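Local structure of 3-oxo-tetronate kinase (Salmonella typhimurium, 3DQQ) at residues Ala117-Asn121 against Gly122-Tyr126; Leu207-Gln210 against Gly211-Arg215. The protein probably catalyses the ATP-dependent phosphorylation of 3-oxo-tetronate to 3-oxo-tetronate 4-phosphate. All coordinates share one frame; numbering follows the deposited sequence.

Interaction 1: residues Ala117-Asn121 against Gly122-Tyr126; sequences ALPVN and GRTVY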
ATOM      1  N   ALA A 117     -24.372  12.047  -7.055  1.00 40.63           N
ATOM      2  CA  ALA A 117     -24.215  11.094  -8.142  1.00 41.45           C
ATOM      3  C   ALA A 117     -23.235  11.541  -9.200  1.00 42.05           C
ATOM      4  O   ALA A 117     -23.177  12.699  -9.540  1.00 42.56           O
ATOM      5  CB  ALA A 117     -25.552  10.819  -8.805  1.00 41.52           C
ATOM      6  N   LEU A 118     -22.484  10.580  -9.718  1.00 43.05           N
ATOM      7  CA  LEU A 118     -21.782  10.692 -10.985  1.00 43.38           C
ATOM      8  C   LEU A 118     -21.852   9.312 -11.731  1.00 43.70           C
ATOM      9  O   LEU A 118     -20.920   8.479 -11.670  1.00 43.44           O
ATOM     10  CB  LEU A 118     -20.362  11.111 -10.665  1.00 43.34           C
ATOM     11  CG  LEU A 118     -19.447  11.370 -11.850  1.00 43.81           C
ATOM     12  CD1 LEU A 118     -19.972  12.497 -12.751  1.00 42.16           C
ATOM     13  CD2 LEU A 118     -18.044  11.628 -11.238  1.00 44.33           C
ATOM     14  N   PRO A 119     -22.993   9.019 -12.359  1.00 43.63           N
ATOM     15  CA  PRO A 119     -23.223   7.715 -12.998  1.00 44.45           C
ATOM     16  C   PRO A 119     -22.098   7.176 -13.897  1.00 45.41           C
ATOM     17  O   PRO A 119     -21.776   5.994 -13.865  1.00 46.04           O
ATOM     18  CB  PRO A 119     -24.473   7.947 -13.814  1.00 43.92           C
ATOM     19  CG  PRO A 119     -25.231   8.933 -13.019  1.00 44.64           C
ATOM     20  CD  PRO A 119     -24.176   9.873 -12.438  1.00 43.46           C
ATOM     21  N   VAL A 120     -21.476   8.040 -14.667  1.00 46.06           N
ATOM     22  CA  VAL A 120     -20.393   7.612 -15.516  1.00 45.66           C
ATOM     23  C   VAL A 120     -19.277   6.967 -14.681  1.00 45.71           C
ATOM     24  O   VAL A 120     -18.563   6.150 -15.185  1.00 46.58           O
ATOM     25  CB  VAL A 120     -19.841   8.810 -16.372  1.00 45.79           C
ATOM     26  CG1 VAL A 120     -18.413   9.178 -15.917  1.00 46.29           C
ATOM     27  CG2 VAL A 120     -19.910   8.490 -17.854  1.00 43.06           C
ATOM     28  N   ASN A 121     -19.091   7.344 -13.430  1.00 45.89           N
ATOM     29  CA  ASN A 121     -18.113   6.635 -12.581  1.00 45.94           C
ATOM     30  C   ASN A 121     -18.771   5.681 -11.608  1.00 45.35           C
ATOM     31  O   ASN A 121     -18.175   5.317 -10.618  1.00 44.97           O
ATOM     32  CB  ASN A 121     -17.264   7.592 -11.745  1.00 46.81           C
ATOM     33  CG  ASN A 121     -16.293   8.387 -12.572  1.00 49.69           C
ATOM     34  OD1 ASN A 121     -16.402   8.438 -13.804  1.00 57.15           O
ATOM     35  ND2 ASN A 121     -15.334   9.033 -11.900  1.00 49.71           N
ATOM     36  N   GLY A 122     -20.005   5.295 -11.872  1.00 44.86           N
ATOM     37  CA  GLY A 122     -20.665   4.310 -11.033  1.00 44.79           C
ATOM     38  C   GLY A 122     -21.150   4.788  -9.689  1.00 44.41           C
ATOM     39  O   GLY A 122     -21.248   4.026  -8.769  1.00 45.65           O
ATOM     40  N   ARG A 123     -21.477   6.051  -9.559  1.00 44.24           N
ATOM     41  CA  ARG A 123     -22.168   6.493  -8.387  1.00 43.22           C
ATOM     42  C   ARG A 123     -23.550   6.903  -8.748  1.00 41.41           C
ATOM     43  O   ARG A 123     -23.744   7.829  -9.546  1.00 41.47           O
ATOM     44  CB  ARG A 123     -21.436   7.628  -7.786  1.00 43.80           C
ATOM     45  CG  ARG A 123     -20.571   7.124  -6.714  1.00 47.92           C
ATOM     46  CD  ARG A 123     -19.238   7.677  -6.817  1.00 53.27           C
ATOM     47  NE  ARG A 123     -18.466   6.915  -7.755  1.00 55.30           N
ATOM     48  CZ  ARG A 123     -17.167   6.730  -7.627  1.00 59.99           C
ATOM     49  NH1 ARG A 123     -16.508   7.258  -6.588  1.00 63.93           N
ATOM     50  NH2 ARG A 123     -16.518   6.014  -8.531  1.00 61.59           N
ATOM     51  N   THR A 124     -24.528   6.210  -8.177  1.00 38.91           N
ATOM     52  CA  THR A 124     -25.893   6.541  -8.493  1.00 36.73           C
ATOM     53  C   THR A 124     -26.637   6.690  -7.195  1.00 35.40           C
ATOM     54  O   THR A 124     -26.197   6.211  -6.178  1.00 35.73           O
ATOM     55  CB  THR A 124     -26.503   5.498  -9.484  1.00 36.55           C
ATOM     56  OG1 THR A 124     -26.333   4.187  -8.970  1.00 35.98           O
ATOM     57  CG2 THR A 124     -25.805   5.568 -10.883  1.00 34.86           C
ATOM     58  N   VAL A 125     -27.758   7.369  -7.225  1.00 34.14           N
ATOM     59  CA  VAL A 125     -28.553   7.542  -6.053  1.00 33.64           C
ATOM     60  C   VAL A 125     -29.999   7.194  -6.406  1.00 34.13           C
ATOM     61  O   VAL A 125     -30.552   7.734  -7.369  1.00 33.56           O
ATOM     62  CB  VAL A 125     -28.464   9.018  -5.537  1.00 33.53           C
ATOM     63  CG1 VAL A 125     -29.499   9.256  -4.436  1.00 29.44           C
ATOM     64  CG2 VAL A 125     -27.047   9.315  -5.093  1.00 31.58           C
ATOM     65  N   TYR A 126     -30.620   6.319  -5.607  1.00 34.75           N
ATOM     66  CA  TYR A 126     -32.033   5.930  -5.818  1.00 34.43           C
ATOM     67  C   TYR A 126     -32.765   5.934  -4.490  1.00 34.26           C
ATOM     68  O   TYR A 126     -32.279   5.370  -3.523  1.00 34.92           O
ATOM     69  CB  TYR A 126     -32.123   4.566  -6.500  1.00 35.19           C
ATOM     70  CG  TYR A 126     -33.536   4.129  -6.747  1.00 35.54           C
ATOM     71  CD1 TYR A 126     -34.095   3.044  -6.072  1.00 38.19           C
ATOM     72  CD2 TYR A 126     -34.318   4.791  -7.635  1.00 37.35           C
ATOM     73  CE1 TYR A 126     -35.381   2.659  -6.284  1.00 36.70           C
ATOM     74  CE2 TYR A 126     -35.624   4.404  -7.855  1.00 38.42           C
ATOM     75  CZ  TYR A 126     -36.137   3.349  -7.172  1.00 37.00           C
ATOM     76  OH  TYR A 126     -37.434   3.020  -7.412  1.00 37.91           O
TER
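The carbonyl oxygen of Leu118 is gripped by two backbone amides that reach it from opposite faces of its plane. Arg123 N approaches Leu118 O at 3.3 Å along a nearly straight N-H line (169°), well above the carbonyl plane, and Asn121 N closes on Leu118 O at 2.8 Å from the other face. One residue further on, Gly122 N binds Pro119 O at 2.8 Å. The second bond of the Leu118-Arg123 pair is weak: Leu118 N lies 3.0 Å from Arg123 O, but its hydrogen points off line. Gly122 has a positive phi (75°), a conformation glycine adopts readily, and ends the turn at the positive-phi position.

The side chain of Arg123 then folds back over this turn. Bends at chi2 and chi3 bring the edge of the guanidinium to the carbonyl of Asn121, and Arg123 NH2 donates to Asn121 O at 2.8 Å with the oxygen almost in the guanidinium plane; NE adds a weak second bond to the same oxygen. Beside the turn, Thr124 CG2 meets Pro119 CB at 4.0 Å, the two side chains crossing at a slant. Ala117 CB packs at 4.3 Å from Val125 CG2.

The bonds from Arg123 N to Leu118 O and from Gly122 N to Pro119 O close the short 3-10 segment 119-120. Residues 119-122 thus form a four-residue hairpin-like turn into strand 123-126, built as a Schellman motif with Gly122 as its positive-phi residue.

Interaction 2: residues Leu207-Gln210 against Gly211-Arg215; sequences LEIQ and GEVLR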
ATOM      1  N   LEU A 207     -29.202  14.126 -14.269  1.00 36.34           N
ATOM      2  CA  LEU A 207     -28.374  15.268 -13.950  1.00 35.88           C
ATOM      3  C   LEU A 207     -28.688  16.475 -14.808  1.00 35.98           C
ATOM      4  O   LEU A 207     -28.684  17.611 -14.304  1.00 37.30           O
ATOM      5  CB  LEU A 207     -26.913  14.915 -14.056  1.00 35.26           C
ATOM      6  CG  LEU A 207     -26.486  13.906 -12.971  1.00 33.78           C
ATOM      7  CD1 LEU A 207     -25.053  13.459 -13.210  1.00 31.01           C
ATOM      8  CD2 LEU A 207     -26.678  14.506 -11.594  1.00 31.37           C
ATOM      9  N   GLU A 208     -29.002  16.261 -16.078  1.00 35.53           N
ATOM     10  CA  GLU A 208     -29.375  17.359 -16.945  1.00 35.48           C
ATOM     11  C   GLU A 208     -30.667  17.988 -16.466  1.00 35.00           C
ATOM     12  O   GLU A 208     -30.809  19.204 -16.483  1.00 35.22           O
ATOM     13  CB  GLU A 208     -29.527  16.903 -18.374  1.00 35.03           C
ATOM     14  CG  GLU A 208     -28.220  16.470 -19.058  1.00 37.84           C
ATOM     15  CD  GLU A 208     -28.428  15.999 -20.529  1.00 39.92           C
ATOM     16  OE1 GLU A 208     -27.534  16.240 -21.378  1.00 44.23           O
ATOM     17  OE2 GLU A 208     -29.499  15.402 -20.850  1.00 48.92           O
ATOM     18  N   ILE A 209     -31.610  17.169 -16.018  1.00 34.55           N
ATOM     19  CA  ILE A 209     -32.872  17.697 -15.496  1.00 34.16           C
ATOM     20  C   ILE A 209     -32.617  18.511 -14.220  1.00 33.65           C
ATOM     21  O   ILE A 209     -33.216  19.554 -14.003  1.00 33.28           O
ATOM     22  CB  ILE A 209     -33.869  16.555 -15.230  1.00 33.89           C
ATOM     23  CG1 ILE A 209     -34.257  15.904 -16.560  1.00 34.32           C
ATOM     24  CG2 ILE A 209     -35.117  17.064 -14.517  1.00 33.85           C
ATOM     25  CD1 ILE A 209     -34.792  14.456 -16.459  1.00 34.62           C
ATOM     26  N   GLN A 210     -31.716  18.035 -13.370  1.00 33.71           N
ATOM     27  CA  GLN A 210     -31.456  18.738 -12.122  1.00 33.69           C
ATOM     28  C   GLN A 210     -30.870  20.098 -12.457  1.00 33.82           C
ATOM     29  O   GLN A 210     -31.300  21.112 -11.909  1.00 33.48           O
ATOM     30  CB  GLN A 210     -30.488  17.971 -11.239  1.00 33.70           C
ATOM     31  CG  GLN A 210     -30.978  16.686 -10.598  1.00 33.40           C
ATOM     32  CD  GLN A 210     -29.816  15.966  -9.883  1.00 34.20           C
ATOM     33  OE1 GLN A 210     -28.842  16.620  -9.516  1.00 36.68           O
ATOM     34  NE2 GLN A 210     -29.917  14.643  -9.672  1.00 31.86           N
ATOM     35  N   GLY A 211     -29.898  20.086 -13.381  1.00 33.61           N
ATOM     36  CA  GLY A 211     -29.251  21.286 -13.875  1.00 33.15           C
ATOM     37  C   GLY A 211     -30.274  22.261 -14.352  1.00 32.99           C
ATOM     38  O   GLY A 211     -30.208  23.436 -14.066  1.00 34.09           O
ATOM     39  N   GLU A 212     -31.259  21.772 -15.058  1.00 33.13           N
ATOM     40  CA  GLU A 212     -32.271  22.643 -15.584  1.00 33.35           C
ATOM     41  C   GLU A 212     -33.170  23.220 -14.496  1.00 32.55           C
ATOM     42  O   GLU A 212     -33.634  24.336 -14.601  1.00 31.50           O
ATOM     43  CB  GLU A 212     -33.120  21.877 -16.585  1.00 33.44           C
ATOM     44  CG  GLU A 212     -34.095  22.772 -17.373  1.00 34.71           C
ATOM     45  CD  GLU A 212     -34.594  22.100 -18.655  1.00 37.48           C
ATOM     46  OE1 GLU A 212     -34.008  21.020 -19.007  1.00 46.08           O
ATOM     47  OE2 GLU A 212     -35.559  22.639 -19.312  1.00 43.55           O
ATOM     48  N   VAL A 213     -33.440  22.428 -13.467  1.00 32.22           N
ATOM     49  CA  VAL A 213     -34.304  22.871 -12.382  1.00 31.92           C
ATOM     50  C   VAL A 213     -33.548  23.908 -11.534  1.00 32.12           C
ATOM     51  O   VAL A 213     -34.125  24.905 -11.151  1.00 31.87           O
ATOM     52  CB  VAL A 213     -34.760  21.670 -11.525  1.00 31.58           C
ATOM     53  CG1 VAL A 213     -35.491  22.131 -10.309  1.00 28.82           C
ATOM     54  CG2 VAL A 213     -35.600  20.721 -12.372  1.00 30.83           C
ATOM     55  N   LEU A 214     -32.252  23.673 -11.301  1.00 32.12           N
ATOM     56  CA  LEU A 214     -31.463  24.437 -10.348  1.00 32.02           C
ATOM     57  C   LEU A 214     -30.572  25.500 -10.955  1.00 32.63           C
ATOM     58  O   LEU A 214     -29.753  26.053 -10.280  1.00 31.79           O
ATOM     59  CB  LEU A 214     -30.618  23.479  -9.548  1.00 31.50           C
ATOM     60  CG  LEU A 214     -31.408  22.433  -8.727  1.00 30.89           C
ATOM     61  CD1 LEU A 214     -30.476  21.267  -8.423  1.00 27.79           C
ATOM     62  CD2 LEU A 214     -32.039  23.035  -7.454  1.00 21.39           C
ATOM     63  N   ARG A 215     -30.751  25.829 -12.226  1.00 34.27           N
ATOM     64  CA  ARG A 215     -30.005  26.930 -12.837  1.00 34.36           C
ATOM     65  C   ARG A 215     -29.808  28.145 -11.939  1.00 33.55           C
ATOM     66  O   ARG A 215     -28.777  28.777 -11.975  1.00 32.96           O
ATOM     67  CB  ARG A 215     -30.720  27.433 -14.083  1.00 34.91           C
ATOM     68  CG  ARG A 215     -29.762  28.132 -15.037  1.00 36.99           C
ATOM     69  CD  ARG A 215     -30.465  28.904 -16.148  1.00 39.60           C
ATOM     70  NE  ARG A 215     -31.428  29.859 -15.623  1.00 43.80           N
ATOM     71  CZ  ARG A 215     -32.507  30.252 -16.290  1.00 46.96           C
ATOM     72  NH1 ARG A 215     -32.729  29.810 -17.532  1.00 48.78           N
ATOM     73  NH2 ARG A 215     -33.348  31.121 -15.730  1.00 46.97           N
TER
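Val213 CG2 meets Ile209 CG2 at 4.3 Å, so two branched side chains one helical turn apart touch through single methyl groups. The valine methyl also lies by the carbonyl of Ile209, whose oxygen accepts the backbone bond of the same residue, with Val213 N 2.9 Å from Ile209 O. This placement follows from the valine torsion, which sets CG1 opposite the backbone N (chi1 172°) and leaves CG2 beside that N.

Leu214 leans over the next carbonyl. With its CG on the N side of the residue (chi1 -61°), both CB and CG come to Gln210 O, Leu214 CG at 3.4 Å from it, while CD1 approaches Gln210 CB. Leu214 N donates to Gln210 O at 2.8 Å. Gln210 itself runs out extended beyond CG, carrying its amide away from the backbone to Ser115 OG, which hydrogen-bonds to OE1. The CB of Glu212 rests 3.5 Å from both Glu208 O and Ile209 O. Glu208 leads its carboxylate away from this turn into a salt bridge with Arg232.

These residues lie on helix 204-214, where the amides of Gly211 to Leu214 donate to the carbonyls of Leu207 to Gln210, four residues earlier. Gln210 and Leu214 face Leu226 of helix 224-235 and Leu199 of strand 196-199, whereas Val213 packs on Thr182 and Leu186 of helix 179-191.

In the fold
Interactions 1 and 2 lie in series, some 80 residues apart in sequence, within the sugar-binding N-terminal domain; their centres are about 16 Å apart, and they meet directly. Leu207, at the start of the helical contact, presents CD1 to the turn: Leu207 CD1 lies 3.8 Å from Pro119 CD and 4.2 Å from Ala117 O. The loop 117-121 sits against helix 204-214 through this leucine. Ala201 is a shared neighbour, touched by Ala117 of residues 117-121 and by Leu207 and Gln210 of residues 207-210. Asp200 also borders both, packing against Val125 and accepting a weak bond from Gln210. Both contacts lie away from the predicted ATP-binding residues.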